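Long-range contact in putative prolyl-tRNA synthetase (Leishmania major, PDB 5XIL), which probably catalyses the ATP-dependent attachment of L-proline to tRNA(Pro), releasing AMP and diphosphate: residues Thr412-Val424 against Ile494-Phe508. Numbering follows the deposited sequence. Where two conformers were deposited one is given.
With MG (magnesium ion), chain F; ACT (acetate ion), chain C.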
loop_
_atom_site.group_PDB
_atom_site.type_symbol
_atom_site.label_atom_id
_atom_site.label_comp_id
_atom_site.label_asym_id
_atom_site.label_seq_id
_atom_site.Cartn_x
_atom_site.Cartn_y
_atom_site.Cartn_z
ATOM N N THR A 412 -6.411 13.631 -32.789
ATOM C CA THR A 412 -6.025 14.627 -33.831
ATOM C C THR A 412 -4.602 14.238 -34.387
ATOM O O THR A 412 -4.349 14.262 -35.600
ATOM C CB THR A 412 -6.049 16.042 -33.193
ATOM O OG1 THR A 412 -7.418 16.430 -32.996
ATOM C CG2 THR A 412 -5.358 17.051 -34.078
ATOM N N HIS A 413 -3.755 13.759 -33.497
ATOM C CA HIS A 413 -2.384 13.446 -33.814
ATOM C C HIS A 413 -2.177 11.985 -34.240
ATOM O O HIS A 413 -1.055 11.513 -34.277
ATOM C CB HIS A 413 -1.519 13.810 -32.657
ATOM C CG HIS A 413 -1.288 15.266 -32.532
ATOM N ND1 HIS A 413 -2.225 16.074 -31.948
ATOM C CD2 HIS A 413 -0.337 16.081 -33.007
ATOM C CE1 HIS A 413 -1.790 17.312 -31.925
ATOM N NE2 HIS A 413 -0.672 17.357 -32.603
ATOM N N ARG A 414 -3.279 11.272 -34.447
ATOM C CA ARG A 414 -3.242 9.894 -34.908
ATOM C C ARG A 414 -3.564 10.097 -36.367
ATOM O O ARG A 414 -4.681 10.492 -36.704
ATOM C CB ARG A 414 -4.325 9.062 -34.227
ATOM C CG ARG A 414 -4.212 7.567 -34.483
ATOM C CD ARG A 414 -4.399 6.771 -33.202
ATOM N NE ARG A 414 -5.808 6.509 -32.922
ATOM C CZ ARG A 414 -6.383 6.704 -31.739
ATOM N NH1 ARG A 414 -5.670 7.165 -30.721
ATOM N NH2 ARG A 414 -7.671 6.437 -31.575
ATOM N N VAL A 415 -2.606 9.839 -37.248
ATOM C CA VAL A 415 -2.869 10.145 -38.647
ATOM C C VAL A 415 -2.840 8.895 -39.512
ATOM O O VAL A 415 -1.863 8.163 -39.493
ATOM C CB VAL A 415 -1.849 11.176 -39.155
ATOM C CG1 VAL A 415 -2.071 11.495 -40.607
ATOM C CG2 VAL A 415 -1.895 12.464 -38.276
ATOM N N ARG A 416 -3.917 8.593 -40.237
ATOM C CA ARG A 416 -3.947 7.380 -41.083
ATOM C C ARG A 416 -3.272 7.671 -42.454
ATOM O O ARG A 416 -3.821 8.433 -43.251
ATOM C CB ARG A 416 -5.377 6.842 -41.184
ATOM C CG ARG A 416 -5.449 5.322 -41.136
ATOM C CD ARG A 416 -6.796 4.805 -40.631
ATOM N NE ARG A 416 -7.890 4.736 -41.603
ATOM C CZ ARG A 416 -8.969 5.526 -41.563
ATOM N NH1 ARG A 416 -9.046 6.476 -40.614
ATOM N NH2 ARG A 416 -9.964 5.397 -42.462
ATOM N N VAL A 417 -2.114 7.006 -42.698
ATOM C CA VAL A 417 -1.174 7.223 -43.747
ATOM C C VAL A 417 -1.228 5.999 -44.671
ATOM O O VAL A 417 -1.039 4.889 -44.198
ATOM C CB VAL A 417 0.239 7.426 -43.252
ATOM C CG1 VAL A 417 1.296 7.435 -44.382
ATOM C CG2 VAL A 417 0.357 8.718 -42.468
ATOM N N THR A 418 -1.493 6.191 -45.938
ATOM C CA THR A 418 -1.447 5.060 -46.889
ATOM C C THR A 418 -0.362 5.111 -47.931
ATOM O O THR A 418 -0.209 4.137 -48.671
ATOM C CB THR A 418 -2.734 4.984 -47.673
ATOM O OG1 THR A 418 -2.915 6.219 -48.362
ATOM C CG2 THR A 418 -3.894 4.803 -46.759
ATOM N N GLU A 419 0.306 6.246 -48.080
ATOM C CA GLU A 419 1.402 6.410 -48.987
ATOM C C GLU A 419 2.745 6.630 -48.266
ATOM O O GLU A 419 2.899 7.550 -47.459
ATOM C CB GLU A 419 1.079 7.573 -49.942
ATOM C CG GLU A 419 -0.403 7.642 -50.379
ATOM C CD GLU A 419 -0.897 6.484 -51.250
ATOM O OE1 GLU A 419 -0.160 6.198 -52.221
ATOM O OE2 GLU A 419 -1.993 5.872 -50.991
ATOM N N TRP A 420 3.782 5.869 -48.669
ATOM C CA TRP A 420 5.044 5.955 -48.036
ATOM C C TRP A 420 5.564 7.399 -47.982
ATOM O O TRP A 420 6.200 7.775 -47.029
ATOM C CB TRP A 420 6.099 4.981 -48.618
ATOM C CG TRP A 420 7.380 5.261 -47.965
ATOM C CD1 TRP A 420 8.413 5.993 -48.443
ATOM C CD2 TRP A 420 7.713 4.982 -46.569
ATOM N NE1 TRP A 420 9.369 6.108 -47.508
ATOM C CE2 TRP A 420 8.973 5.503 -46.344
ATOM C CE3 TRP A 420 7.097 4.277 -45.554
ATOM C CZ2 TRP A 420 9.602 5.440 -45.095
ATOM C CZ3 TRP A 420 7.723 4.210 -44.325
ATOM C CH2 TRP A 420 8.983 4.755 -44.123
ATOM N N THR A 421 5.323 8.192 -49.030
ATOM C CA THR A 421 5.953 9.473 -49.119
ATOM C C THR A 421 5.439 10.436 -48.063
ATOM O O THR A 421 6.082 11.424 -47.798
ATOM C CB THR A 421 5.773 10.162 -50.504
ATOM O OG1 THR A 421 4.414 10.001 -50.955
ATOM C CG2 THR A 421 6.665 9.580 -51.528
ATOM N N GLU A 422 4.284 10.161 -47.500
ATOM C CA GLU A 422 3.727 11.014 -46.460
ATOM C C GLU A 422 4.084 10.574 -45.039
ATOM O O GLU A 422 3.728 11.279 -44.075
ATOM C CB GLU A 422 2.196 11.169 -46.656
ATOM C CG GLU A 422 1.356 9.919 -46.529
ATOM C CD GLU A 422 -0.134 10.123 -46.832
ATOM O OE1 GLU A 422 -0.555 11.315 -46.994
ATOM O OE2 GLU A 422 -0.890 9.134 -46.887
ATOM N N PHE A 423 4.779 9.446 -44.919
ATOM C CA PHE A 423 5.090 8.816 -43.608
ATOM C C PHE A 423 6.049 9.660 -42.799
ATOM O O PHE A 423 5.693 10.144 -41.719
ATOM C CB PHE A 423 5.697 7.433 -43.838
ATOM C CG PHE A 423 5.782 6.552 -42.589
ATOM C CD1 PHE A 423 6.843 6.660 -41.723
ATOM C CD2 PHE A 423 4.769 5.629 -42.332
ATOM C CE1 PHE A 423 6.909 5.858 -40.577
ATOM C CE2 PHE A 423 4.792 4.820 -41.213
ATOM C CZ PHE A 423 5.886 4.922 -40.340
ATOM N N VAL A 424 7.248 9.903 -43.290
ATOM C CA VAL A 424 8.181 10.730 -42.516
ATOM C C VAL A 424 7.768 12.195 -42.313
ATOM O O VAL A 424 7.987 12.775 -41.261
ATOM C CB VAL A 424 9.628 10.663 -43.031
ATOM C CG1 VAL A 424 10.542 11.629 -42.289
ATOM C CG2 VAL A 424 10.160 9.241 -42.811
ATOM N N ILE A 494 2.434 -0.638 -46.054
ATOM C CA ILE A 494 2.966 0.738 -46.122
ATOM C C ILE A 494 4.397 0.899 -46.568
ATOM O O ILE A 494 4.760 1.991 -47.057
ATOM C CB ILE A 494 2.771 1.477 -44.743
ATOM C CG1 ILE A 494 3.032 3.014 -44.832
ATOM C CG2 ILE A 494 3.687 0.804 -43.705
ATOM C CD1 ILE A 494 2.217 3.709 -45.920
ATOM N N CYS A 495 5.247 -0.113 -46.376
ATOM C CA CYS A 495 6.655 0.067 -46.595
ATOM C C CYS A 495 6.956 0.404 -48.053
ATOM O O CYS A 495 6.217 0.068 -48.971
ATOM C CB CYS A 495 7.581 -1.075 -46.109
ATOM S SG CYS A 495 7.021 -2.717 -46.472
ATOM N N LYS A 496 8.043 1.133 -48.186
ATOM C CA LYS A 496 8.456 1.719 -49.455
ATOM C C LYS A 496 8.771 0.607 -50.429
ATOM O O LYS A 496 9.624 -0.233 -50.145
ATOM C CB LYS A 496 9.659 2.555 -49.240
ATOM C CG LYS A 496 10.010 3.383 -50.458
ATOM C CD LYS A 496 11.271 4.164 -50.217
ATOM C CE LYS A 496 12.507 3.306 -50.316
ATOM N NZ LYS A 496 13.682 4.031 -49.755
ATOM N N GLY A 497 8.084 0.626 -51.553
ATOM C CA GLY A 497 8.187 -0.422 -52.545
ATOM C C GLY A 497 7.306 -1.635 -52.295
ATOM O O GLY A 497 7.229 -2.491 -53.159
ATOM N N CYS A 498 6.635 -1.736 -51.132
ATOM C CA CYS A 498 5.906 -2.963 -50.770
ATOM C C CYS A 498 4.678 -3.054 -51.569
ATOM O O CYS A 498 4.221 -2.049 -52.086
ATOM C CB CYS A 498 5.628 -3.066 -49.248
ATOM S SG CYS A 498 7.240 -3.084 -48.485
ATOM N N THR A 499 4.180 -4.283 -51.716
ATOM C CA THR A 499 3.153 -4.640 -52.674
ATOM C C THR A 499 2.063 -5.528 -52.150
ATOM O O THR A 499 0.994 -5.573 -52.735
ATOM C CB THR A 499 3.806 -5.394 -53.874
ATOM O OG1 THR A 499 4.590 -4.453 -54.607
ATOM C CG2 THR A 499 2.787 -5.970 -54.806
ATOM N N LYS A 500 2.341 -6.310 -51.113
ATOM C CA LYS A 500 1.314 -7.199 -50.582
ATOM C C LYS A 500 0.151 -6.450 -50.019
ATOM O O LYS A 500 0.349 -5.373 -49.422
ATOM C CB LYS A 500 1.883 -8.108 -49.478
ATOM C CG LYS A 500 2.872 -9.081 -50.053
ATOM C CD LYS A 500 3.571 -9.905 -48.986
ATOM C CE LYS A 500 4.328 -11.040 -49.659
ATOM N NZ LYS A 500 5.243 -11.659 -48.673
ATOM N N PRO A 501 -1.068 -7.007 -50.186
ATOM C CA PRO A 501 -2.212 -6.462 -49.483
ATOM C C PRO A 501 -1.975 -6.481 -47.961
ATOM O O PRO A 501 -1.435 -7.434 -47.391
ATOM C CB PRO A 501 -3.394 -7.397 -49.867
ATOM C CG PRO A 501 -2.846 -8.276 -50.943
ATOM C CD PRO A 501 -1.367 -8.292 -50.837
ATOM N N ALA A 502 -2.316 -5.363 -47.325
ATOM C CA ALA A 502 -2.300 -5.282 -45.874
ATOM C C ALA A 502 -3.378 -6.187 -45.267
ATOM O O ALA A 502 -4.471 -6.417 -45.859
ATOM C CB ALA A 502 -2.536 -3.846 -45.452
ATOM N N THR A 503 -3.114 -6.643 -44.056
ATOM C CA THR A 503 -4.095 -7.367 -43.275
ATOM C C THR A 503 -4.589 -6.660 -42.045
ATOM O O THR A 503 -5.575 -7.092 -41.454
ATOM C CB THR A 503 -3.504 -8.732 -42.823
ATOM O OG1 THR A 503 -2.326 -8.520 -42.036
ATOM C CG2 THR A 503 -3.098 -9.535 -44.090
ATOM N N THR A 504 -3.904 -5.603 -41.610
ATOM C CA THR A 504 -4.407 -4.877 -40.416
ATOM C C THR A 504 -3.905 -3.440 -40.541
ATOM O O THR A 504 -3.034 -3.172 -41.358
ATOM C CB THR A 504 -3.857 -5.569 -39.159
ATOM O OG1 THR A 504 -4.417 -4.998 -37.971
ATOM C CG2 THR A 504 -2.369 -5.510 -39.098
ATOM N N TRP A 505 -4.398 -2.538 -39.681
ATOM C CA TRP A 505 -3.733 -1.250 -39.468
ATOM C C TRP A 505 -2.869 -1.384 -38.260
ATOM O O TRP A 505 -3.248 -2.062 -37.334
ATOM C CB TRP A 505 -4.769 -0.156 -39.227
ATOM C CG TRP A 505 -5.653 0.112 -40.409
ATOM C CD1 TRP A 505 -6.795 -0.537 -40.748
ATOM C CD2 TRP A 505 -5.479 1.136 -41.386
ATOM N NE1 TRP A 505 -7.355 0.026 -41.868
ATOM C CE2 TRP A 505 -6.575 1.046 -42.289
ATOM C CE3 TRP A 505 -4.515 2.094 -41.597
ATOM C CZ2 TRP A 505 -6.736 1.914 -43.370
ATOM C CZ3 TRP A 505 -4.636 2.928 -42.669
ATOM C CH2 TRP A 505 -5.768 2.839 -43.563
ATOM N N VAL A 506 -1.712 -0.772 -38.234
ATOM C CA VAL A 506 -0.873 -0.816 -37.024
ATOM C C VAL A 506 -0.470 0.633 -36.729
ATOM O O VAL A 506 -0.433 1.462 -37.630
ATOM C CB VAL A 506 0.367 -1.726 -37.224
ATOM C CG1 VAL A 506 1.255 -1.230 -38.303
ATOM C CG2 VAL A 506 1.239 -1.894 -35.954
ATOM N N LEU A 507 -0.292 0.929 -35.462
ATOM C CA LEU A 507 0.155 2.225 -35.000
ATOM C C LEU A 507 1.650 2.278 -34.908
ATOM O O LEU A 507 2.250 1.462 -34.171
ATOM C CB LEU A 507 -0.516 2.471 -33.642
ATOM C CG LEU A 507 -0.247 3.780 -32.963
ATOM C CD1 LEU A 507 -0.909 4.899 -33.727
ATOM C CD2 LEU A 507 -0.792 3.670 -31.530
ATOM N N PHE A 508 2.233 3.241 -35.655
ATOM C CA PHE A 508 3.665 3.510 -35.709
ATOM C C PHE A 508 3.944 4.885 -35.094
ATOM O O PHE A 508 3.070 5.757 -35.086
ATOM C CB PHE A 508 4.149 3.646 -37.090
ATOM C CG PHE A 508 4.197 2.371 -37.902
ATOM C CD1 PHE A 508 5.334 1.609 -37.914
ATOM C CD2 PHE A 508 3.199 2.077 -38.745
ATOM C CE1 PHE A 508 5.420 0.469 -38.751
ATOM C CE2 PHE A 508 3.272 0.955 -39.576
ATOM C CZ PHE A 508 4.358 0.165 -39.567
HETATM MG MG MG F . 0.916 18.616 -32.394
HETATM C C ACT C . 5.228 -6.525 -48.927
HETATM O O ACT C . 4.404 -6.001 -48.141
HETATM O OXT ACT C . 5.194 -6.268 -50.201
HETATM C CH3 ACT C . 6.242 -7.453 -48.298
HETATM O O HOH W 1 2.157 16.937 -31.639
HETATM O O HOH W 2 1.217 18.323 -34.552
HETATM O O HOH W 3 -0.241 20.129 -33.060
HETATM O O HOH W 4 2.487 19.652 -32.142
#
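With CG of Trp420 swung to the side away from the backbone N (chi1 175°) and CG of Lys496 likewise (chi1 -170°), the lysine chain lies over one face of the indole: Lys496 CB stands 3.8 Å from the centroid of the Trp420 five-membered ring, a CH-pi contact, while CG and CD run on past CD1 and NE1. Phe423 CB lies over the opposite indole face, and at the edge, near the ring plane, Trp420 CE3 is 3.6 Å from Ile494 O. Trp420 NE1 is hydrogen-bonded to the carboxylate of Glu454. Ile494 fills the middle of the contact. Its CD1 lies 3.6 Å from Thr418 C and 4.1 Å from Val417 CG1, and its CG1 is 4.0 Å from Phe423 CD2. Val417 O is buried here without a polar partner. Phe423 then points its CE2-CZ edge at the face of Phe508 in a T-shaped pair, centroids 5.5 Å apart and planes at 80°; the side chains of both phenylalanines also touch Val447 of helix 441-455. Farther along, Arg416 passes over one face of Trp505, its CD making a CH-pi contact 3.6 Å from the six-membered-ring centroid. Its guanidinium stands nearly upright on the indole, in a cation-pi contact, and is held by a salt bridge to Glu486; the backbone O of Glu486 accepts the Trp505 NE1 hydrogen bond. Arg414 CD closes the row against Leu507 CD1, 4.0 Å away. Strands 414-416 and 504-509 do not pair directly; both flank strand 432-437, the first parallel to it and the second antiparallel, so the side chains bridge across that central strand. The arrangement joins strand 414-416 and the loop leading into helix 423-428 to the disulfide-closed Cys495-Cys498 beta turn, next to the zinc site of Cys438, Cys443 and Cys493 in the zinc-bearing C-terminal region of prolyl-tRNA synthetase.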